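Local atomic coordinates of probable acrylyl-CoA reductase AcuI (Escherichia coli, PDB entry 1O89), a protein that probably catalyses the NADPH-dependent reduction of acrylyl-CoA to propanoyl-CoA and works as a homodimer. Residues L249-A260 / P275-V286. Sequence-based numbering, arbitrary orientation.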
ATOM      1  N   LEU A 249      -9.204   6.882  -0.731  1.00 49.88           N
ATOM      2  CA  LEU A 249      -8.865   5.776   0.158  1.00 48.35           C
ATOM      3  C   LEU A 249     -10.033   5.371   1.050  1.00 49.53           C
ATOM      4  O   LEU A 249     -10.274   4.195   1.249  1.00 48.71           O
ATOM      5  CB  LEU A 249      -7.657   6.129   1.028  1.00 48.00           C
ATOM      6  CG  LEU A 249      -6.290   6.016   0.354  1.00 45.42           C
ATOM      7  CD1 LEU A 249      -5.262   6.780   1.167  1.00 45.48           C
ATOM      8  CD2 LEU A 249      -5.877   4.551   0.166  1.00 42.84           C
ATOM      9  N   ALA A 250     -10.749   6.357   1.588  1.00 51.79           N
ATOM     10  CA  ALA A 250     -11.913   6.097   2.423  1.00 53.15           C
ATOM     11  C   ALA A 250     -13.095   5.536   1.617  1.00 53.91           C
ATOM     12  O   ALA A 250     -14.027   4.974   2.193  1.00 54.73           O
ATOM     13  CB  ALA A 250     -12.320   7.354   3.141  1.00 56.31           C
ATOM     14  N   GLN A 251     -13.034   5.672   0.290  1.00 53.08           N
ATOM     15  CA  GLN A 251     -14.058   5.147  -0.626  1.00 54.07           C
ATOM     16  C   GLN A 251     -13.690   3.799  -1.264  1.00 51.69           C
ATOM     17  O   GLN A 251     -14.474   3.253  -2.023  1.00 52.16           O
ATOM     18  CB  GLN A 251     -14.330   6.151  -1.756  1.00 55.20           C
ATOM     19  CG  GLN A 251     -15.043   7.410  -1.332  1.00 58.74           C
ATOM     20  CD  GLN A 251     -15.213   8.404  -2.473  1.00 60.42           C
ATOM     21  OE1 GLN A 251     -14.366   8.500  -3.378  1.00 59.38           O
ATOM     22  NE2 GLN A 251     -16.283   9.158  -2.421  1.00 63.15           N
ATOM     23  N   MET A 252     -12.502   3.272  -0.975  1.00 50.08           N
ATOM     24  CA  MET A 252     -12.060   2.004  -1.568  1.00 48.45           C
ATOM     25  C   MET A 252     -12.876   0.803  -1.054  1.00 49.04           C
ATOM     26  O   MET A 252     -13.119   0.665   0.144  1.00 48.89           O
ATOM     27  CB  MET A 252     -10.586   1.766  -1.273  1.00 46.70           C
ATOM     28  CG  MET A 252      -9.629   2.787  -1.882  1.00 48.17           C
ATOM     29  SD  MET A 252      -9.834   3.067  -3.687  1.00 52.58           S
ATOM     30  CE  MET A 252      -9.738   1.344  -4.224  1.00 46.15           C
ATOM     31  N   ASN A 253     -13.314  -0.040  -1.987  1.00 49.44           N
ATOM     32  CA  ASN A 253     -13.868  -1.358  -1.687  1.00 50.11           C
ATOM     33  C   ASN A 253     -12.906  -2.146  -0.833  1.00 48.83           C
ATOM     34  O   ASN A 253     -11.701  -1.925  -0.905  1.00 47.51           O
ATOM     35  CB  ASN A 253     -14.071  -2.170  -2.966  1.00 50.13           C
ATOM     36  CG  ASN A 253     -15.255  -1.698  -3.794  1.00 53.16           C
ATOM     37  OD1 ASN A 253     -16.027  -0.818  -3.376  1.00 55.28           O
ATOM     38  ND2 ASN A 253     -15.415  -2.296  -4.969  1.00 51.41           N
ATOM     39  N   TYR A 254     -13.445  -3.086  -0.064  1.00 49.84           N
ATOM     40  CA  TYR A 254     -12.637  -4.072   0.637  1.00 49.01           C
ATOM     41  C   TYR A 254     -11.688  -4.781  -0.334  1.00 47.68           C
ATOM     42  O   TYR A 254     -12.126  -5.364  -1.326  1.00 47.95           O
ATOM     43  CB  TYR A 254     -13.541  -5.109   1.318  1.00 50.76           C
ATOM     44  CG  TYR A 254     -12.799  -5.964   2.300  1.00 50.78           C
ATOM     45  CD1 TYR A 254     -12.011  -7.028   1.868  1.00 50.91           C
ATOM     46  CD2 TYR A 254     -12.856  -5.697   3.666  1.00 51.86           C
ATOM     47  CE1 TYR A 254     -11.311  -7.816   2.772  1.00 51.63           C
ATOM     48  CE2 TYR A 254     -12.161  -6.471   4.573  1.00 52.11           C
ATOM     49  CZ  TYR A 254     -11.391  -7.532   4.120  1.00 51.56           C
ATOM     50  OH  TYR A 254     -10.697  -8.304   5.011  1.00 52.56           O
ATOM     51  N   GLY A 255     -10.392  -4.735  -0.029  1.00 46.45           N
ATOM     52  CA  GLY A 255      -9.364  -5.417  -0.803  1.00 45.44           C
ATOM     53  C   GLY A 255      -8.903  -4.624  -2.011  1.00 45.14           C
ATOM     54  O   GLY A 255      -8.127  -5.119  -2.816  1.00 45.66           O
ATOM     55  N   GLY A 256      -9.357  -3.382  -2.129  1.00 45.19           N
ATOM     56  CA  GLY A 256      -9.034  -2.539  -3.257  1.00 44.54           C
ATOM     57  C   GLY A 256      -7.633  -1.979  -3.178  1.00 43.38           C
ATOM     58  O   GLY A 256      -6.969  -2.059  -2.162  1.00 42.77           O
ATOM     59  N   CYS A 257      -7.178  -1.428  -4.291  1.00 44.16           N
ATOM     60  CA  CYS A 257      -5.834  -0.889  -4.407  1.00 43.77           C
ATOM     61  C   CYS A 257      -5.854   0.481  -5.067  1.00 43.69           C
ATOM     62  O   CYS A 257      -6.481   0.663  -6.103  1.00 44.74           O
ATOM     63  CB  CYS A 257      -4.958  -1.834  -5.235  1.00 43.37           C
ATOM     64  SG  CYS A 257      -3.265  -1.219  -5.399  1.00 44.46           S
ATOM     65  N   VAL A 258      -5.163   1.434  -4.455  1.00 43.84           N
ATOM     66  CA  VAL A 258      -4.865   2.725  -5.055  1.00 43.76           C
ATOM     67  C   VAL A 258      -3.395   2.739  -5.475  1.00 42.92           C
ATOM     68  O   VAL A 258      -2.524   2.452  -4.654  1.00 42.79           O
ATOM     69  CB  VAL A 258      -5.071   3.869  -4.020  1.00 44.85           C
ATOM     70  CG1 VAL A 258      -4.839   5.219  -4.649  1.00 44.74           C
ATOM     71  CG2 VAL A 258      -6.449   3.790  -3.419  1.00 46.64           C
ATOM     72  N   ALA A 259      -3.115   3.050  -6.744  1.00 43.17           N
ATOM     73  CA  ALA A 259      -1.752   3.329  -7.205  1.00 42.19           C
ATOM     74  C   ALA A 259      -1.551   4.833  -7.170  1.00 42.68           C
ATOM     75  O   ALA A 259      -2.226   5.559  -7.878  1.00 43.19           O
ATOM     76  CB  ALA A 259      -1.550   2.816  -8.591  1.00 42.73           C
ATOM     77  N   ALA A 260      -0.631   5.293  -6.336  1.00 42.57           N
ATOM     78  CA  ALA A 260      -0.381   6.713  -6.137  1.00 43.81           C
ATOM     79  C   ALA A 260       0.954   7.115  -6.746  1.00 43.90           C
ATOM     80  O   ALA A 260       1.974   6.509  -6.435  1.00 42.95           O
ATOM     81  CB  ALA A 260      -0.376   7.014  -4.682  1.00 44.53           C
ATOM     82  N   PRO A 275      -9.157   2.499   6.382  1.00 49.36           N
ATOM     83  CA  PRO A 275      -9.229   1.748   5.125  1.00 48.06           C
ATOM     84  C   PRO A 275      -8.255   0.580   5.125  1.00 46.82           C
ATOM     85  O   PRO A 275      -8.572  -0.504   4.644  1.00 46.48           O
ATOM     86  CB  PRO A 275      -8.836   2.790   4.066  1.00 47.95           C
ATOM     87  CG  PRO A 275      -9.179   4.121   4.681  1.00 49.18           C
ATOM     88  CD  PRO A 275      -8.950   3.942   6.148  1.00 50.17           C
ATOM     89  N   PHE A 276      -7.084   0.791   5.713  1.00 46.40           N
ATOM     90  CA  PHE A 276      -6.055  -0.239   5.742  1.00 45.04           C
ATOM     91  C   PHE A 276      -6.389  -1.401   6.686  1.00 46.02           C
ATOM     92  O   PHE A 276      -6.403  -2.556   6.263  1.00 45.82           O
ATOM     93  CB  PHE A 276      -4.707   0.409   6.061  1.00 45.10           C
ATOM     94  CG  PHE A 276      -4.332   1.474   5.073  1.00 42.84           C
ATOM     95  CD1 PHE A 276      -3.921   1.126   3.810  1.00 40.65           C
ATOM     96  CD2 PHE A 276      -4.473   2.826   5.384  1.00 43.59           C
ATOM     97  CE1 PHE A 276      -3.594   2.104   2.860  1.00 40.82           C
ATOM     98  CE2 PHE A 276      -4.155   3.801   4.454  1.00 43.18           C
ATOM     99  CZ  PHE A 276      -3.716   3.433   3.179  1.00 42.18           C
ATOM    100  N   ILE A 277      -6.700  -1.103   7.940  1.00 47.00           N
ATOM    101  CA  ILE A 277      -6.787  -2.139   8.943  1.00 47.92           C
ATOM    102  C   ILE A 277      -8.167  -2.789   8.991  1.00 48.85           C
ATOM    103  O   ILE A 277      -8.284  -3.909   9.449  1.00 48.80           O
ATOM    104  CB  ILE A 277      -6.322  -1.631  10.364  1.00 49.40           C
ATOM    105  CG1 ILE A 277      -7.364  -0.720  11.025  1.00 51.10           C
ATOM    106  CG2 ILE A 277      -4.964  -0.948  10.244  1.00 48.70           C
ATOM    107  CD1 ILE A 277      -7.087  -0.441  12.511  1.00 53.26           C
ATOM    108  N   LEU A 278      -9.194  -2.085   8.523  1.00 49.08           N
ATOM    109  CA  LEU A 278     -10.554  -2.610   8.510  1.00 50.38           C
ATOM    110  C   LEU A 278     -11.032  -3.013   7.110  1.00 49.15           C
ATOM    111  O   LEU A 278     -11.984  -3.762   6.995  1.00 49.57           O
ATOM    112  CB  LEU A 278     -11.540  -1.602   9.127  1.00 52.35           C
ATOM    113  CG  LEU A 278     -11.527  -1.325  10.633  1.00 55.13           C
ATOM    114  CD1 LEU A 278     -12.779  -0.525  11.042  1.00 57.25           C
ATOM    115  CD2 LEU A 278     -11.426  -2.613  11.487  1.00 56.39           C
ATOM    116  N   ARG A 279     -10.374  -2.528   6.062  1.00 48.20           N
ATOM    117  CA  ARG A 279     -10.776  -2.837   4.687  1.00 48.27           C
ATOM    118  C   ARG A 279      -9.678  -3.468   3.842  1.00 47.14           C
ATOM    119  O   ARG A 279      -9.868  -3.675   2.654  1.00 47.06           O
ATOM    120  CB  ARG A 279     -11.350  -1.588   3.993  1.00 48.56           C
ATOM    121  CG  ARG A 279     -12.754  -1.204   4.522  1.00 50.62           C
ATOM    122  CD  ARG A 279     -13.342   0.036   3.855  1.00 52.42           C
ATOM    123  NE  ARG A 279     -14.713   0.346   4.278  1.00 53.89           N
ATOM    124  CZ  ARG A 279     -15.362   1.461   3.949  1.00 54.63           C
ATOM    125  NH1 ARG A 279     -14.780   2.388   3.196  1.00 54.16           N
ATOM    126  NH2 ARG A 279     -16.605   1.650   4.366  1.00 56.32           N
ATOM    127  N   ASN A 280      -8.544  -3.801   4.442  1.00 47.21           N
ATOM    128  CA  ASN A 280      -7.469  -4.488   3.714  1.00 46.76           C
ATOM    129  C   ASN A 280      -7.071  -3.790   2.407  1.00 45.52           C
ATOM    130  O   ASN A 280      -6.764  -4.447   1.425  1.00 45.64           O
ATOM    131  CB  ASN A 280      -7.870  -5.946   3.417  1.00 47.59           C
ATOM    132  CG  ASN A 280      -6.694  -6.919   3.538  1.00 48.61           C
ATOM    133  OD1 ASN A 280      -6.375  -7.375   4.620  1.00 51.24           O
ATOM    134  ND2 ASN A 280      -6.046  -7.217   2.425  1.00 49.25           N
ATOM    135  N   VAL A 281      -7.059  -2.467   2.427  1.00 45.14           N
ATOM    136  CA  VAL A 281      -6.726  -1.660   1.252  1.00 44.41           C
ATOM    137  C   VAL A 281      -5.209  -1.534   1.108  1.00 43.02           C
ATOM    138  O   VAL A 281      -4.493  -1.397   2.101  1.00 42.74           O
ATOM    139  CB  VAL A 281      -7.388  -0.236   1.352  1.00 44.67           C
ATOM    140  CG1 VAL A 281      -6.744   0.780   0.420  1.00 43.53           C
ATOM    141  CG2 VAL A 281      -8.861  -0.343   1.065  1.00 46.49           C
ATOM    142  N   ARG A 282      -4.744  -1.588  -0.136  1.00 41.73           N
ATOM    143  CA  ARG A 282      -3.335  -1.411  -0.470  1.00 41.33           C
ATOM    144  C   ARG A 282      -3.141  -0.029  -1.067  1.00 40.83           C
ATOM    145  O   ARG A 282      -3.842   0.344  -1.996  1.00 41.49           O
ATOM    146  CB  ARG A 282      -2.891  -2.453  -1.497  1.00 40.76           C
ATOM    147  CG  ARG A 282      -1.418  -2.352  -1.889  1.00 41.30           C
ATOM    148  CD  ARG A 282      -0.986  -3.360  -2.959  1.00 41.51           C
ATOM    149  NE  ARG A 282      -1.107  -4.729  -2.479  1.00 43.03           N
ATOM    150  CZ  ARG A 282      -0.846  -5.796  -3.214  1.00 42.42           C
ATOM    151  NH1 ARG A 282      -0.468  -5.669  -4.480  1.00 43.88           N
ATOM    152  NH2 ARG A 282      -0.971  -6.993  -2.683  1.00 41.91           N
ATOM    153  N   LEU A 283      -2.227   0.745  -0.496  1.00 40.84           N
ATOM    154  CA  LEU A 283      -1.693   1.943  -1.140  1.00 39.99           C
ATOM    155  C   LEU A 283      -0.328   1.572  -1.711  1.00 39.45           C
ATOM    156  O   LEU A 283       0.620   1.312  -0.980  1.00 38.58           O
ATOM    157  CB  LEU A 283      -1.606   3.099  -0.141  1.00 40.79           C
ATOM    158  CG  LEU A 283      -0.995   4.422  -0.621  1.00 41.19           C
ATOM    159  CD1 LEU A 283      -1.755   4.971  -1.823  1.00 42.86           C
ATOM    160  CD2 LEU A 283      -0.971   5.450   0.485  1.00 42.47           C
ATOM    161  N   GLN A 284      -0.268   1.470  -3.030  1.00 39.81           N
ATOM    162  CA  GLN A 284       0.955   1.154  -3.734  1.00 40.33           C
ATOM    163  C   GLN A 284       1.506   2.426  -4.350  1.00 41.11           C
ATOM    164  O   GLN A 284       0.933   2.980  -5.280  1.00 41.35           O
ATOM    165  CB  GLN A 284       0.705   0.133  -4.849  1.00 40.10           C
ATOM    166  CG  GLN A 284       1.947  -0.174  -5.683  1.00 39.90           C
ATOM    167  CD  GLN A 284       3.020  -0.801  -4.851  1.00 40.31           C
ATOM    168  OE1 GLN A 284       2.851  -1.928  -4.388  1.00 41.24           O
ATOM    169  NE2 GLN A 284       4.104  -0.070  -4.607  1.00 39.79           N
ATOM    170  N   GLY A 285       2.635   2.875  -3.836  1.00 42.14           N
ATOM    171  CA  GLY A 285       3.333   3.997  -4.419  1.00 42.93           C
ATOM    172  C   GLY A 285       4.002   3.600  -5.712  1.00 42.70           C
ATOM    173  O   GLY A 285       4.541   2.500  -5.825  1.00 42.56           O
ATOM    174  N   VAL A 286       3.957   4.491  -6.690  1.00 43.19           N
ATOM    175  CA  VAL A 286       4.538   4.231  -7.992  1.00 43.80           C
ATOM    176  C   VAL A 286       5.523   5.321  -8.339  1.00 45.27           C
ATOM    177  O   VAL A 286       5.126   6.441  -8.662  1.00 46.25           O
ATOM    178  CB  VAL A 286       3.472   4.187  -9.096  1.00 43.59           C
ATOM    179  CG1 VAL A 286       4.132   4.149 -10.461  1.00 43.93           C
ATOM    180  CG2 VAL A 286       2.565   2.976  -8.900  1.00 42.72           C
TER
HETATM  181  O   HOH W   1     -11.809   2.300   2.178  1.00 48.66           O
HETATM  182  O   HOH W   2      -8.464  -9.754   4.324  1.00 49.65           O
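The last two parallel strands of the nucleotide-binding Rossmann-type sheet, 256-260 and 282-285, lie side by side here. Their ladder runs from Arg282 N to Gly256 O (3.0 Å) as far as Val286 N to Ala260 O (2.8 Å), with the strand directions 21° apart. On one face of the sheet Leu283 CD1 sits against Ala260 CB at 3.8 Å and also reaches Val258 CB; on the other, Cys257 SG rests on the aliphatic part of Arg282, while Ala259 and Gln284 of the same face pack on helix 139-161. Ahead of the strands, Val281 spreads its two methyls between partners: CG2 packs on Met252 CB (3.6 Å), while CG1 meets Leu249 CD2, which in turn touches Phe276 CZ.

A type II turn from Asn253 to Gly256 carries the chain into strand 256-260, and Gly255 N in it donates to Arg279 O. That same carbonyl oxygen lies 3.7 Å above one face of the Tyr254 ring, offset toward its rim. With CG anti to the backbone N (chi1 -167°), the ring is laid over Arg279 O and reaches Asn280, whose CB makes an off-centre CH-pi contact with it. A water donates to Tyr254 OH and, weakly, to Asn280 OD1; across the dimer interface the hydroxyl bonds Asp287 OD2 of the second subunit and Asn280 OD1 bonds Asp287 N of that subunit. Replacing Tyr254 with an alanine would probably uncover Arg279 O and Asn280 CB and cost Asp287 of the second subunit a hydroxyl partner.

Arg279 stretches back with an extended chain to Ala250 O, where NH1 makes a weak bond (2.9 Å, 116°); NH1 also bonds Glu229 O and a water that donates to Leu249 O and Met252 O. At the dimer interface, strand 282-285 pairs antiparallel with the second subunit, continuing the sheet, and Arg282 NE bonds Gln284 OE1 of that chain.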